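PDB 4HYZ: DUF3887 domain-containing protein from Ruminococcus gnavus, which is of unknown function but belongs to a family grouped with the NTF2-like proteins, in which helices pack on a curved antiparallel sheet. Local coordinates for residues Ile3-Pro8 / Thr72-Ile77; Lys18-Asp23 / Tyr99-Asp104. All coordinates share one frame; numbering follows the deposited sequence.

From the N terminus, the chain first lays down edge strand 2-4 and, after a turn, enters helix 13-28. Interaction 1 pairs Ile3-Pro8 with Thr72-Ile77, closing a loop of 63 residues that holds all the helices of the chain. Interaction 2 begins inside that loop, at Lys18-Asp23, and ends beyond it, at Tyr99-Asp104, closing a second loop of 75 residues. The two therefore cross rather than nest. Interaction 1 adds strand 2-4, one of the two outermost strands within the chain, next to 65-78, whereas interaction 2 ties the first helix to strand 95-103 of the same sheet. Their centres are about 13 Å apart, and they do not touch.

Interaction 1. Residues Ile3-Pro8 / Thr72-Ile77; sequences ILKELP and TYLGQI
Leu4 and Gly75 form an antiparallel hydrogen-bonded pair that joins the short first strand to strand 65-78. The bonds run both ways between the two residues: Leu4 N donates to Gly75 O (2.8 Å), and Gly75 N returns a bond to Leu4 O (3.0 Å). Ile3 and Gln76 make the adjoining non-hydrogen-bonded pair. After Leu4 the backbone turns off the strand and passes over Gly75. The lack of a side chain there suits the crossing, because a beta carbon would collide with Glu6 O and Pro8 CD; as it is, Pro8 CD settles 3.9 Å from Gly75 CA.

Side chains then pack on both faces of the pairing. Beside Gln76, Ile3 runs alongside and in the same direction, its CD1 4.0 Å from Gln76 CG; the glutamine chain is fully extended (chi1 -174°), laying its CG and the start of the amide beside Ile3 CD1. Leu74, on that same face, lays CD2 3.9 Å from Lys5 CA. On the other face, Leu4 CD1 meets Ile77 CD1 at 4.1 Å, a methyl-to-methyl touch. Leu7 slants across Tyr73, setting CG 3.9 Å from Tyr73 CB and CD1 near ring atom CD1, a branched aliphatic end filling the angle between ring and backbone.

Lys5 points away from this pairing, and its NZ bonds to Lys5 O and Tyr73 O of the second subunit; Glu6 OE1 accepts Lys5 N of the third. Within the chain, strand 81-92 flanks 65-78 on the side away from strand 2-4, with backbone bonds to Leu74 and Gln76, while Leu7 and Tyr73 both pack against helix 13-28.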
loop_
_atom_site.group_PDB
_atom_site.type_symbol
_atom_site.label_atom_id
_atom_site.label_comp_id
_atom_site.label_asym_id
_atom_site.label_seq_id
_atom_site.Cartn_x
_atom_site.Cartn_y
_atom_site.Cartn_z
ATOM N N ILE A 3 -7.926 -2.624 7.563
ATOM C CA ILE A 3 -7.942 -2.008 6.243
ATOM C C ILE A 3 -6.692 -2.535 5.581
ATOM O O ILE A 3 -5.604 -2.450 6.173
ATOM C CB ILE A 3 -8.017 -0.466 6.236
ATOM C CG1 ILE A 3 -9.196 0.044 7.094
ATOM C CG2 ILE A 3 -8.083 0.040 4.750
ATOM C CD1 ILE A 3 -10.622 -0.213 6.525
ATOM N N LEU A 4 -6.841 -3.091 4.375
ATOM C CA LEU A 4 -5.704 -3.691 3.665
ATOM C C LEU A 4 -5.393 -2.918 2.409
ATOM O O LEU A 4 -6.305 -2.433 1.729
ATOM C CB LEU A 4 -5.989 -5.189 3.320
ATOM C CG LEU A 4 -6.437 -6.132 4.456
ATOM C CD1 LEU A 4 -6.752 -7.536 3.899
ATOM C CD2 LEU A 4 -5.374 -6.237 5.562
ATOM N N LYS A 5 -4.108 -2.802 2.096
ATOM C CA LYS A 5 -3.660 -2.094 0.887
ATOM C C LYS A 5 -3.367 -3.110 -0.245
ATOM O O LYS A 5 -2.550 -2.869 -1.131
ATOM C CB LYS A 5 -2.488 -1.182 1.207
ATOM C CG LYS A 5 -2.953 0.143 1.829
ATOM C CD LYS A 5 -1.809 0.975 2.372
ATOM C CE LYS A 5 -2.377 2.133 3.161
ATOM N NZ LYS A 5 -1.367 3.196 3.400
ATOM N N GLU A 6 -4.117 -4.201 -0.249
ATOM C CA GLU A 6 -4.126 -5.255 -1.302
ATOM C C GLU A 6 -5.376 -6.075 -1.096
ATOM O O GLU A 6 -6.065 -5.872 -0.101
ATOM C CB GLU A 6 -2.861 -6.162 -1.276
ATOM C CG GLU A 6 -2.705 -6.984 0.019
ATOM C CD GLU A 6 -2.110 -6.210 1.177
ATOM O OE1 GLU A 6 -1.100 -5.495 0.969
ATOM O OE2 GLU A 6 -2.655 -6.313 2.297
ATOM N N LEU A 7 -5.676 -7.007 -1.995
ATOM C CA LEU A 7 -6.857 -7.853 -1.777
ATOM C C LEU A 7 -6.621 -8.813 -0.602
ATOM O O LEU A 7 -5.507 -9.333 -0.470
ATOM C CB LEU A 7 -7.179 -8.684 -3.032
ATOM C CG LEU A 7 -7.676 -7.921 -4.276
ATOM C CD1 LEU A 7 -7.520 -8.815 -5.542
ATOM C CD2 LEU A 7 -9.104 -7.357 -4.077
ATOM N N PRO A 8 -7.669 -9.189 0.152
ATOM C CA PRO A 8 -7.504 -10.256 1.155
ATOM C C PRO A 8 -7.287 -11.625 0.511
ATOM O O PRO A 8 -7.481 -11.782 -0.698
ATOM C CB PRO A 8 -8.855 -10.262 1.891
ATOM C CG PRO A 8 -9.525 -8.973 1.516
ATOM C CD PRO A 8 -9.064 -8.708 0.113
ATOM N N THR A 72 -6.834 -0.237 -8.868
ATOM C CA THR A 72 -6.156 -0.174 -7.561
ATOM C C THR A 72 -6.912 -1.113 -6.631
ATOM O O THR A 72 -8.099 -0.919 -6.436
ATOM C CB THR A 72 -6.115 1.262 -7.006
ATOM O OG1 THR A 72 -5.536 2.135 -7.962
ATOM C CG2 THR A 72 -5.399 1.345 -5.686
ATOM N N TYR A 73 -6.238 -2.089 -6.036
ATOM C CA TYR A 73 -6.856 -3.110 -5.190
ATOM C C TYR A 73 -6.667 -2.838 -3.713
ATOM O O TYR A 73 -5.598 -2.442 -3.279
ATOM C CB TYR A 73 -6.310 -4.517 -5.562
ATOM C CG TYR A 73 -6.563 -4.847 -7.018
ATOM C CD1 TYR A 73 -7.782 -5.386 -7.429
ATOM C CD2 TYR A 73 -5.610 -4.569 -7.998
ATOM C CE1 TYR A 73 -8.038 -5.665 -8.773
ATOM C CE2 TYR A 73 -5.856 -4.847 -9.349
ATOM C CZ TYR A 73 -7.070 -5.411 -9.727
ATOM O OH TYR A 73 -7.352 -5.682 -11.050
ATOM N N LEU A 74 -7.723 -3.067 -2.935
ATOM C CA LEU A 74 -7.720 -2.847 -1.491
ATOM C C LEU A 74 -8.522 -3.948 -0.844
ATOM O O LEU A 74 -9.097 -4.794 -1.525
ATOM C CB LEU A 74 -8.315 -1.457 -1.135
ATOM C CG LEU A 74 -7.623 -0.201 -1.709
ATOM C CD1 LEU A 74 -8.510 1.029 -1.532
ATOM C CD2 LEU A 74 -6.330 0.096 -0.956
ATOM N N GLY A 75 -8.549 -3.955 0.468
ATOM C CA GLY A 75 -9.293 -4.988 1.186
ATOM C C GLY A 75 -9.693 -4.528 2.561
ATOM O O GLY A 75 -9.274 -3.461 3.043
ATOM N N GLN A 76 -10.534 -5.323 3.183
ATOM C CA GLN A 76 -11.010 -5.049 4.534
ATOM C C GLN A 76 -11.403 -6.346 5.223
ATOM O O GLN A 76 -11.979 -7.239 4.593
ATOM C CB GLN A 76 -12.227 -4.093 4.491
ATOM C CG GLN A 76 -12.676 -3.643 5.893
ATOM C CD GLN A 76 -13.871 -2.711 5.915
ATOM O OE1 GLN A 76 -14.412 -2.323 4.893
ATOM N NE2 GLN A 76 -14.303 -2.312 7.097
ATOM N N ILE A 77 -11.100 -6.432 6.502
ATOM C CA ILE A 77 -11.527 -7.509 7.364
ATOM C C ILE A 77 -12.478 -6.842 8.362
ATOM O O ILE A 77 -12.094 -5.888 9.035
ATOM C CB ILE A 77 -10.385 -8.353 7.981
ATOM C CG1 ILE A 77 -9.657 -9.097 6.834
ATOM C CG2 ILE A 77 -10.988 -9.362 8.973
ATOM C CD1 ILE A 77 -8.299 -9.514 7.113
#

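Interaction 2. Residues Lys18-Asp23 / Tyr99-Asp104; sequences KQAMED and YSLAYD
Tyr103 and Asp23 meet because each turns its CG anti to its own carbonyl carbon: chi1 of -67° sends the tyrosine ring from the strand toward the helix, and chi1 of -70° brings the aspartate to meet it from the opposite direction. Tyr103 OH donates to Asp23 OD2 at 2.7 Å. The carboxylate oxygen lies at the edge of the ring, in its plane, yet the hydroxyl reaches it from above the carboxylate plane, the two planes being 41° apart.

Gln19, one helical turn before Asp23, bends at chi2, so that its NE2 can bond Asp23 OD1 (3.0 Å) while CG rests 3.5 Å from Tyr103 CE1. Arg38 forms a salt bridge with the same OD1, and these partners together restrain the carboxylate. With an alanine here in place of Asp23, the Tyr103 hydroxyl would probably lose its acceptor, and Arg38 the charge it pairs with.

Small Ala20 lets the strand residues come near the helix backbone: its CA is 3.2 Å from Tyr103 OH and 3.8 Å from Leu101 CD2. Leucine suits this buried place, its methyl filling the step between Ala20 and Asp23 CB.

A long N-terminal helix lying across a curved antiparallel sheet is characteristic of the NTF2-like fold, and here the buried Asp23-Tyr103 bond joins helix to sheet.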
loop_
_atom_site.group_PDB
_atom_site.type_symbol
_atom_site.label_atom_id
_atom_site.label_comp_id
_atom_site.label_asym_id
_atom_site.label_seq_id
_atom_site.Cartn_x
_atom_site.Cartn_y
_atom_site.Cartn_z
ATOM N N LYS A 18 -12.500 -8.276 -13.701
ATOM C CA LYS A 18 -13.488 -8.773 -14.633
ATOM C C LYS A 18 -14.913 -8.533 -14.092
ATOM O O LYS A 18 -15.760 -8.020 -14.851
ATOM C CB LYS A 18 -13.233 -10.245 -14.998
ATOM C CG LYS A 18 -14.195 -10.790 -16.050
ATOM C CD LYS A 18 -14.017 -12.289 -16.268
ATOM C CE LYS A 18 -14.823 -12.821 -17.446
ATOM N NZ LYS A 18 -16.211 -13.207 -17.056
ATOM N N GLN A 19 -15.157 -8.829 -12.798
ATOM C CA GLN A 19 -16.475 -8.618 -12.184
ATOM C C GLN A 19 -16.817 -7.142 -12.066
ATOM O O GLN A 19 -17.976 -6.791 -12.255
ATOM C CB GLN A 19 -16.573 -9.284 -10.799
ATOM C CG GLN A 19 -18.016 -9.341 -10.271
ATOM C CD GLN A 19 -18.879 -10.261 -11.096
ATOM O OE1 GLN A 19 -18.657 -11.467 -11.120
ATOM N NE2 GLN A 19 -19.790 -9.705 -11.893
ATOM N N ALA A 20 -15.814 -6.280 -11.747
ATOM C CA ALA A 20 -16.017 -4.838 -11.603
ATOM C C ALA A 20 -16.423 -4.234 -12.959
ATOM O O ALA A 20 -17.331 -3.410 -13.025
ATOM C CB ALA A 20 -14.743 -4.168 -11.076
HETATM N N MSE A 21 -15.766 -4.668 -14.041
HETATM C CA MSE A 21 -16.108 -4.174 -15.384
HETATM C C MSE A 21 -17.540 -4.583 -15.772
HETATM O O MSE A 21 -18.305 -3.759 -16.298
HETATM C CB MSE A 21 -15.106 -4.678 -16.413
HETATM C CG MSE A 21 -13.720 -4.067 -16.219
HETATM SE SE MSE A 21 -12.569 -4.563 -17.691
HETATM C CE MSE A 21 -12.274 -6.466 -17.274
ATOM N N GLU A 22 -17.918 -5.830 -15.456
ATOM C CA GLU A 22 -19.288 -6.328 -15.727
ATOM C C GLU A 22 -20.313 -5.592 -14.888
ATOM O O GLU A 22 -21.336 -5.193 -15.397
ATOM C CB GLU A 22 -19.377 -7.821 -15.433
ATOM C CG GLU A 22 -18.782 -8.642 -16.545
ATOM C CD GLU A 22 -18.407 -10.059 -16.190
ATOM O OE1 GLU A 22 -18.425 -10.415 -14.990
ATOM O OE2 GLU A 22 -18.006 -10.791 -17.119
ATOM N N ASP A 23 -20.018 -5.383 -13.600
ATOM C CA ASP A 23 -20.929 -4.708 -12.683
ATOM C C ASP A 23 -21.102 -3.222 -13.033
ATOM O O ASP A 23 -22.189 -2.683 -12.839
ATOM C CB ASP A 23 -20.467 -4.908 -11.231
ATOM C CG ASP A 23 -20.649 -6.349 -10.767
ATOM O OD1 ASP A 23 -21.265 -7.156 -11.522
ATOM O OD2 ASP A 23 -20.156 -6.685 -9.675
ATOM N N TYR A 99 -14.424 4.633 -10.006
ATOM C CA TYR A 99 -15.445 3.866 -9.293
ATOM C C TYR A 99 -14.820 3.052 -8.167
ATOM O O TYR A 99 -13.749 2.488 -8.368
ATOM C CB TYR A 99 -16.163 2.910 -10.251
ATOM C CG TYR A 99 -17.259 3.518 -11.093
ATOM C CD1 TYR A 99 -16.957 4.267 -12.231
ATOM C CD2 TYR A 99 -18.591 3.192 -10.867
ATOM C CE1 TYR A 99 -17.960 4.716 -13.092
ATOM C CE2 TYR A 99 -19.601 3.648 -11.711
ATOM C CZ TYR A 99 -19.281 4.406 -12.825
ATOM O OH TYR A 99 -20.269 4.843 -13.664
ATOM N N SER A 100 -15.502 2.942 -7.015
ATOM C CA SER A 100 -15.062 2.109 -5.879
ATOM C C SER A 100 -16.091 1.026 -5.654
ATOM O O SER A 100 -17.236 1.335 -5.332
ATOM C CB SER A 100 -14.885 2.931 -4.605
ATOM O OG SER A 100 -13.943 3.952 -4.838
ATOM N N LEU A 101 -15.685 -0.222 -5.841
ATOM C CA LEU A 101 -16.524 -1.398 -5.673
ATOM C C LEU A 101 -15.900 -2.312 -4.666
ATOM O O LEU A 101 -14.680 -2.456 -4.644
ATOM C CB LEU A 101 -16.698 -2.151 -7.023
ATOM C CG LEU A 101 -17.778 -1.646 -7.983
ATOM C CD1 LEU A 101 -17.457 -0.256 -8.523
ATOM C CD2 LEU A 101 -17.915 -2.573 -9.167
ATOM N N ALA A 102 -16.725 -2.957 -3.850
ATOM C CA ALA A 102 -16.256 -3.920 -2.865
ATOM C C ALA A 102 -17.107 -5.163 -2.952
ATOM O O ALA A 102 -18.307 -5.079 -3.211
ATOM C CB ALA A 102 -16.274 -3.320 -1.457
ATOM N N TYR A 103 -16.482 -6.312 -2.734
ATOM C CA TYR A 103 -17.105 -7.619 -2.849
ATOM C C TYR A 103 -16.920 -8.457 -1.625
ATOM O O TYR A 103 -15.881 -8.378 -0.956
ATOM C CB TYR A 103 -16.452 -8.386 -4.038
ATOM C CG TYR A 103 -16.754 -7.764 -5.388
ATOM C CD1 TYR A 103 -17.962 -8.012 -6.037
ATOM C CD2 TYR A 103 -15.843 -6.898 -6.004
ATOM C CE1 TYR A 103 -18.244 -7.449 -7.283
ATOM C CE2 TYR A 103 -16.109 -6.343 -7.259
ATOM C CZ TYR A 103 -17.320 -6.611 -7.886
ATOM O OH TYR A 103 -17.641 -6.043 -9.093
ATOM N N ASP A 104 -17.869 -9.369 -1.409
ATOM C CA ASP A 104 -17.669 -10.406 -0.414
ATOM C C ASP A 104 -16.946 -11.567 -1.152
ATOM O O ASP A 104 -16.719 -11.481 -2.383
ATOM C CB ASP A 104 -18.989 -10.809 0.275
ATOM C CG ASP A 104 -20.040 -11.512 -0.566
ATOM O OD1 ASP A 104 -19.778 -11.784 -1.768
ATOM O OD2 ASP A 104 -21.082 -11.864 -0.014
#